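Local atomic coordinates of 3-deoxy-manno-octulosonate cytidylyltransferase (Escherichia coli, PDB entry 1H7E), a protein that catalyses the transfer of CMP from CTP to the eight-carbon sugar KDO, giving CMP-KDO and diphosphate, an activation step that probably serves lipopolysaccharide biosynthesis. Residues V143-T146 and R147-L151; P190-M193 and P194-A197; L110-G113 and M114-P118. All coordinates share one frame; numbering follows the deposited sequence.

From the N terminus, contact 3 comes first, in the last turns of helix 104-116, which leans on the central mixed sheet. Contact 1 follows, the tight turn between strands 141-144 and 150-154, and contact 2 is last, at the start of helix 193-198. The three are in series, each closing before the next opens, so none encloses or crosses another. Contacts 1 and 2 both meet the second subunit, where Val143 of one chain packs on Pro194 of the other. Contacts 1 and 3, with centres about 16 Å apart, share Arg213 of strand 212-216: it forms salt bridges with Asp149 and Asp117.

Contact 1: residues V143-T146 and R147-L151; sequences VVNT and RQDAL
The side-chain oxygen OD1 of Asn145 is gripped by two backbone amides further along the chain, Arg147 N inside the turn that Asn145 begins and Asp149 N just past it. Asp149 N donates to Asn145 OD1 at 3.0 Å, arriving from above the plane of the amide group, about 40° out of it, and Arg147 N makes a weaker bond to the same oxygen. This is possible because CG of Asn145 sits between its own backbone N and carbonyl carbon (chi1 68°), which folds the amide back over the turn. Between Asn145 and Gln148 the chain makes a type I beta turn, closed by Gln148 N to Asn145 O at 3.0 Å. Beyond it the two arms pair as an antiparallel hairpin. Asn145 N donates to Asp149 O at 2.9 Å and Leu151 N to Val143 O at 2.8 Å, the latter nearly straight at 173°; both donors lie in the carbonyl plane. Val144 and Ala150 face each other between these bonds as a non-hydrogen-bonded pair whose side chains diverge, while Val144 CA approaches Asp149 O in a CA-H...O contact. On the face bearing Val143 and Leu151, Val143 CG1 meets Leu151 CD1 at 4.0 Å, and Leu151 CD2 reaches Asn145 CB. Arg147, its chain bent at chi3, brings NE to Asp149 OD2 in a long, weak salt bridge; the other oxygen, OD1, is held more firmly by Arg213 and also accepts from Asn211. The hairpin joins strands 141-144 and 150-154, and its second arm lies beside strand 212-216, where backbone hydrogen bonds join Gln148 with Thr214 and Ala150 with Ile212. Helix 203-207 of the second subunit ends at Asn207, whose carbonyl oxygen is hydrogen-bonded to Thr146 OG1.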
loop_
_atom_site.group_PDB
_atom_site.type_symbol
_atom_site.label_atom_id
_atom_site.label_comp_id
_atom_site.label_asym_id
_atom_site.label_seq_id
_atom_site.Cartn_x
_atom_site.Cartn_y
_atom_site.Cartn_z
ATOM N N VAL A 143 2.205 2.812 5.374
ATOM C CA VAL A 143 3.447 3.036 4.650
ATOM C C VAL A 143 3.121 4.176 3.687
ATOM O O VAL A 143 2.069 4.134 3.042
ATOM C CB VAL A 143 3.878 1.783 3.857
ATOM C CG1 VAL A 143 5.078 2.134 2.961
ATOM C CG2 VAL A 143 4.278 0.688 4.832
ATOM N N VAL A 144 4.017 5.157 3.566
ATOM C CA VAL A 144 3.787 6.326 2.715
ATOM C C VAL A 144 4.868 6.549 1.674
ATOM O O VAL A 144 5.962 6.021 1.808
ATOM C CB VAL A 144 3.669 7.635 3.586
ATOM C CG1 VAL A 144 2.587 7.478 4.682
ATOM C CG2 VAL A 144 5.011 7.969 4.225
ATOM N N ASN A 145 4.547 7.311 0.634
ATOM C CA ASN A 145 5.494 7.650 -0.441
ATOM C C ASN A 145 6.197 8.996 -0.134
ATOM O O ASN A 145 6.013 9.523 0.971
ATOM C CB ASN A 145 4.810 7.627 -1.837
ATOM C CG ASN A 145 3.787 8.746 -2.046
ATOM O OD1 ASN A 145 3.671 9.676 -1.258
ATOM N ND2 ASN A 145 3.024 8.633 -3.119
ATOM N N THR A 146 7.012 9.541 -1.056
ATOM C CA THR A 146 7.717 10.820 -0.790
ATOM C C THR A 146 6.830 12.043 -0.529
ATOM O O THR A 146 7.261 12.988 0.129
ATOM C CB THR A 146 8.766 11.218 -1.882
ATOM O OG1 THR A 146 8.166 11.221 -3.190
ATOM C CG2 THR A 146 9.931 10.281 -1.857
ATOM N N ARG A 147 5.603 12.016 -1.039
ATOM C CA ARG A 147 4.653 13.110 -0.839
ATOM C C ARG A 147 3.842 12.884 0.440
ATOM O O ARG A 147 2.955 13.668 0.779
ATOM C CB ARG A 147 3.696 13.199 -2.027
ATOM C CG ARG A 147 4.320 13.710 -3.305
ATOM C CD ARG A 147 3.255 14.027 -4.349
ATOM N NE ARG A 147 2.686 12.831 -4.973
ATOM C CZ ARG A 147 3.261 12.142 -5.963
ATOM N NH1 ARG A 147 4.437 12.508 -6.461
ATOM N NH2 ARG A 147 2.635 11.099 -6.488
ATOM N N GLN A 148 4.166 11.821 1.165
ATOM C CA GLN A 148 3.445 11.461 2.384
ATOM C C GLN A 148 2.064 10.870 2.111
ATOM O O GLN A 148 1.240 10.757 3.005
ATOM C CB GLN A 148 3.340 12.642 3.353
ATOM C CG GLN A 148 4.674 13.153 3.798
ATOM C CD GLN A 148 4.534 14.024 5.014
ATOM O OE1 GLN A 148 4.007 15.143 4.945
ATOM N NE2 GLN A 148 4.965 13.503 6.156
ATOM N N ASP A 149 1.797 10.533 0.860
ATOM C CA ASP A 149 0.536 9.887 0.521
ATOM C C ASP A 149 0.616 8.445 1.000
ATOM O O ASP A 149 1.662 7.802 0.870
ATOM C CB ASP A 149 0.332 9.869 -0.991
ATOM C CG ASP A 149 0.121 11.257 -1.571
ATOM O OD1 ASP A 149 -0.342 12.165 -0.841
ATOM O OD2 ASP A 149 0.393 11.417 -2.773
ATOM N N ALA A 150 -0.485 7.915 1.515
ATOM C CA ALA A 150 -0.493 6.534 1.971
ATOM C C ALA A 150 -0.500 5.563 0.798
ATOM O O ALA A 150 -1.162 5.802 -0.229
ATOM C CB ALA A 150 -1.702 6.273 2.867
ATOM N N LEU A 151 0.313 4.509 0.916
ATOM C CA LEU A 151 0.354 3.451 -0.106
ATOM C C LEU A 151 -0.646 2.364 0.331
ATOM O O LEU A 151 -1.414 1.850 -0.472
ATOM C CB LEU A 151 1.768 2.839 -0.222
ATOM C CG LEU A 151 2.852 3.778 -0.763
ATOM C CD1 LEU A 151 4.179 3.014 -0.856
ATOM C CD2 LEU A 151 2.440 4.324 -2.123
#

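Contact 2: residues P190-M193 and P194-A197; sequences PESM and PEQA
A capping box opens helix 193-198, with Ser192 at the N-cap position and Glu195 three residues on. Ser192 OG accepts from Glu195 N at 3.2 Å; with chi1 at 70° the hydroxyl lies between the backbone N and the carbonyl carbon of its residue and is turned over the first turn, close to Glu195 CB. In return, Glu195 OE1 receives a weak bond from Ser192 N at 3.4 Å. The glutamate reaches back because CG is anti to its backbone N (chi1 171°) and the chain beyond CG is extended, which also sets OE1 against Glu191 CA. Regular helix bonds begin with Gln196 N to Ser192 O and Ala197 N to Met193 O, the second 2.9 Å long and nearly along the C=O axis. Pro194 suits this first turn, since its nitrogen carries no hydrogen to offer; its ring crosses the Met193 side chain at about a right angle, with Met193 SD 3.9 Å from Pro194 CD and the methyl CE also against the ring. Met193 packs on Lys166 of the second subunit, while Pro194 meets Val143 of that subunit. Before the cap, the extended Glu191 side chain crosses that of Gln196 at about a right angle. Gln196 NE2 makes a weak bond to Glu191 OE1 at 3.4 Å, the amide and carboxylate planes 84° apart. The carboxylates of Glu191 and Glu195 also approach, with Glu191 OE1 and Glu195 OE2 4.5 Å apart, and a water bridges them, donating to Glu191 OE1 at 2.8 Å and more weakly to Glu195 OE2. Arg204, in a salt bridge with Glu195 OE2, brings a positive charge to the pair; together with the donating water and the amides of the helix start, it would be expected to ease the repulsion between the two acids.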
loop_
_atom_site.group_PDB
_atom_site.type_symbol
_atom_site.label_atom_id
_atom_site.label_comp_id
_atom_site.label_asym_id
_atom_site.label_seq_id
_atom_site.Cartn_x
_atom_site.Cartn_y
_atom_site.Cartn_z
ATOM N N PRO A 190 -18.348 1.069 -3.459
ATOM C CA PRO A 190 -18.631 -0.280 -2.957
ATOM C C PRO A 190 -17.569 -0.678 -1.920
ATOM O O PRO A 190 -16.483 -0.085 -1.883
ATOM C CB PRO A 190 -18.519 -1.138 -4.224
ATOM C CG PRO A 190 -17.432 -0.405 -5.036
ATOM C CD PRO A 190 -17.759 1.058 -4.816
ATOM N N GLU A 191 -17.919 -1.605 -1.030
ATOM C CA GLU A 191 -16.966 -2.137 -0.055
ATOM C C GLU A 191 -15.894 -2.903 -0.880
ATOM O O GLU A 191 -16.194 -3.460 -1.933
ATOM C CB GLU A 191 -17.661 -3.118 0.888
ATOM C CG GLU A 191 -18.707 -2.492 1.773
ATOM C CD GLU A 191 -19.280 -3.476 2.767
ATOM O OE1 GLU A 191 -18.500 -4.230 3.393
ATOM O OE2 GLU A 191 -20.517 -3.493 2.923
ATOM N N SER A 192 -14.648 -2.870 -0.436
ATOM C CA SER A 192 -13.590 -3.554 -1.165
ATOM C C SER A 192 -13.181 -4.816 -0.424
ATOM O O SER A 192 -13.451 -4.963 0.778
ATOM C CB SER A 192 -12.378 -2.638 -1.332
ATOM O OG SER A 192 -11.705 -2.411 -0.098
ATOM N N MET A 193 -12.516 -5.726 -1.138
ATOM C CA MET A 193 -12.048 -6.954 -0.528
ATOM C C MET A 193 -11.017 -6.649 0.598
ATOM O O MET A 193 -11.128 -7.180 1.692
ATOM C CB MET A 193 -11.501 -7.899 -1.617
ATOM C CG MET A 193 -10.927 -9.231 -1.099
ATOM S SD MET A 193 -9.256 -9.062 -0.443
ATOM C CE MET A 193 -8.435 -8.797 -1.944
ATOM N N PRO A 194 -10.014 -5.779 0.352
ATOM C CA PRO A 194 -9.071 -5.520 1.456
ATOM C C PRO A 194 -9.762 -4.905 2.690
ATOM O O PRO A 194 -9.438 -5.236 3.834
ATOM C CB PRO A 194 -8.024 -4.597 0.810
ATOM C CG PRO A 194 -7.994 -5.084 -0.599
ATOM C CD PRO A 194 -9.501 -5.230 -0.912
ATOM N N GLU A 195 -10.741 -4.034 2.461
ATOM C CA GLU A 195 -11.497 -3.451 3.574
ATOM C C GLU A 195 -12.179 -4.552 4.414
ATOM O O GLU A 195 -12.118 -4.532 5.628
ATOM C CB GLU A 195 -12.597 -2.512 3.033
ATOM C CG GLU A 195 -13.557 -2.051 4.153
ATOM C CD GLU A 195 -14.791 -1.329 3.656
ATOM O OE1 GLU A 195 -14.952 -1.122 2.426
ATOM O OE2 GLU A 195 -15.601 -0.965 4.536
ATOM N N GLN A 196 -12.873 -5.478 3.750
ATOM C CA GLN A 196 -13.582 -6.569 4.420
ATOM C C GLN A 196 -12.663 -7.552 5.122
ATOM O O GLN A 196 -12.980 -8.036 6.203
ATOM C CB GLN A 196 -14.428 -7.329 3.418
ATOM C CG GLN A 196 -15.510 -6.474 2.797
ATOM C CD GLN A 196 -16.299 -7.225 1.744
ATOM O OE1 GLN A 196 -15.735 -7.929 0.888
ATOM N NE2 GLN A 196 -17.611 -7.079 1.795
ATOM N N ALA A 197 -11.558 -7.887 4.469
ATOM C CA ALA A 197 -10.572 -8.801 5.040
ATOM C C ALA A 197 -9.901 -8.205 6.288
ATOM O O ALA A 197 -9.832 -8.842 7.333
ATOM C CB ALA A 197 -9.516 -9.159 3.938
HETATM O O HOH W 1 -16.687 -3.358 5.328
#

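Contact 3: residues L110-G113 and M114-P118; sequences LLQG and MRDDP
Residues 110-116 form the last turns of helix 104-116, where backbone bonds run from each amide to the carbonyl four residues earlier: Met114 N to Leu110 O at 3.2 Å, Arg115 N to Leu111 O at 3.1 Å and Asp116 N to Gln112 O at 2.8 Å. The series fades with a weak bond from Asp117 N to Gly113 O. This helix packs against the central mixed sheet of the cytidylyltransferase, a member of the GT-A clan. Leu110 and Met114 pack against strands 122-129 and 169-179, and Leu111, with Met114, against strand 91-94. Met114 CG approaches Leu110 O, but the rest of its chain, bent at chi2 and chi3, leads away from the preceding turn and touches Ala123, Ala177 and Ile91. One turn apart, Leu111 and Arg115 meet obliquely: Leu111 CD2 rests over one face of the guanidinium, toward its rim, 3.9 Å from Arg115 CZ, while Leu111 CD1 comes to 3.5 Å from Arg115 NH1. The far nitrogen, Arg115 NH2, donates to the carbonyl of Ser1. Asp117 OD2 forms a salt bridge with Arg213. On the exposed flank Gln112 bends at chi2 (48°), carrying its amide toward the helix end, where Gln112 NE2 reaches Asp116 OD1 at 2.7 Å in a short but poorly angled, weak bond, 117° at the hydrogen.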
loop_
_atom_site.group_PDB
_atom_site.type_symbol
_atom_site.label_atom_id
_atom_site.label_comp_id
_atom_site.label_asym_id
_atom_site.label_seq_id
_atom_site.Cartn_x
_atom_site.Cartn_y
_atom_site.Cartn_z
ATOM N N LEU A 110 -3.274 18.988 10.613
ATOM C CA LEU A 110 -4.135 18.307 9.664
ATOM C C LEU A 110 -4.898 19.329 8.821
ATOM O O LEU A 110 -4.870 19.273 7.590
ATOM C CB LEU A 110 -5.086 17.410 10.449
ATOM C CG LEU A 110 -6.010 16.433 9.750
ATOM C CD1 LEU A 110 -5.188 15.385 9.034
ATOM C CD2 LEU A 110 -6.888 15.786 10.806
ATOM N N LEU A 111 -5.489 20.327 9.482
ATOM C CA LEU A 111 -6.263 21.370 8.788
ATOM C C LEU A 111 -5.390 22.194 7.851
ATOM O O LEU A 111 -5.828 22.559 6.758
ATOM C CB LEU A 111 -6.947 22.307 9.791
ATOM C CG LEU A 111 -8.432 22.647 9.638
ATOM C CD1 LEU A 111 -8.707 23.881 10.459
ATOM C CD2 LEU A 111 -8.817 22.893 8.194
ATOM N N GLN A 112 -4.171 22.509 8.292
ATOM C CA GLN A 112 -3.233 23.272 7.473
ATOM C C GLN A 112 -2.863 22.485 6.201
ATOM O O GLN A 112 -2.719 23.062 5.116
ATOM C CB GLN A 112 -1.966 23.616 8.275
ATOM C CG GLN A 112 -1.076 24.676 7.600
ATOM C CD GLN A 112 -1.884 25.889 7.116
ATOM O OE1 GLN A 112 -2.320 26.723 7.919
ATOM N NE2 GLN A 112 -2.116 25.967 5.803
ATOM N N GLY A 113 -2.710 21.171 6.344
ATOM C CA GLY A 113 -2.386 20.338 5.204
ATOM C C GLY A 113 -3.475 20.417 4.144
ATOM O O GLY A 113 -3.165 20.503 2.950
ATOM N N MET A 114 -4.742 20.385 4.578
ATOM C CA MET A 114 -5.900 20.453 3.671
ATOM C C MET A 114 -5.972 21.814 2.974
ATOM O O MET A 114 -6.271 21.899 1.779
ATOM C CB MET A 114 -7.211 20.196 4.434
ATOM C CG MET A 114 -7.372 18.783 4.962
ATOM S SD MET A 114 -7.576 17.636 3.627
ATOM C CE MET A 114 -9.305 17.778 3.312
ATOM N N ARG A 115 -5.673 22.879 3.714
ATOM C CA ARG A 115 -5.695 24.229 3.153
ATOM C C ARG A 115 -4.535 24.500 2.205
ATOM O O ARG A 115 -4.716 25.189 1.204
ATOM C CB ARG A 115 -5.797 25.290 4.263
ATOM C CG ARG A 115 -7.173 25.254 4.917
ATOM C CD ARG A 115 -7.425 26.391 5.864
ATOM N NE ARG A 115 -8.856 26.520 6.147
ATOM C CZ ARG A 115 -9.374 26.700 7.362
ATOM N NH1 ARG A 115 -8.580 26.770 8.425
ATOM N NH2 ARG A 115 -10.689 26.821 7.519
ATOM N N ASP A 116 -3.366 23.920 2.485
ATOM C CA ASP A 116 -2.199 24.109 1.629
ATOM C C ASP A 116 -2.283 23.398 0.279
ATOM O O ASP A 116 -1.557 23.748 -0.649
ATOM C CB ASP A 116 -0.911 23.722 2.360
ATOM C CG ASP A 116 -0.461 24.781 3.364
ATOM O OD1 ASP A 116 -1.018 25.907 3.358
ATOM O OD2 ASP A 116 0.457 24.488 4.157
ATOM N N ASP A 117 -3.145 22.389 0.174
ATOM C CA ASP A 117 -3.335 21.660 -1.075
ATOM C C ASP A 117 -4.843 21.457 -1.305
ATOM O O ASP A 117 -5.460 20.532 -0.760
ATOM C CB ASP A 117 -2.588 20.317 -1.046
ATOM C CG ASP A 117 -2.676 19.563 -2.370
ATOM O OD1 ASP A 117 -3.361 20.050 -3.294
ATOM O OD2 ASP A 117 -2.065 18.473 -2.493
ATOM N N PRO A 118 -5.451 22.325 -2.138
ATOM C CA PRO A 118 -6.876 22.322 -2.496
ATOM C C PRO A 118 -7.353 21.052 -3.202
ATOM O O PRO A 118 -8.543 20.737 -3.177
ATOM C CB PRO A 118 -6.994 23.538 -3.423
ATOM C CG PRO A 118 -5.868 24.442 -2.956
ATOM C CD PRO A 118 -4.757 23.458 -2.783
#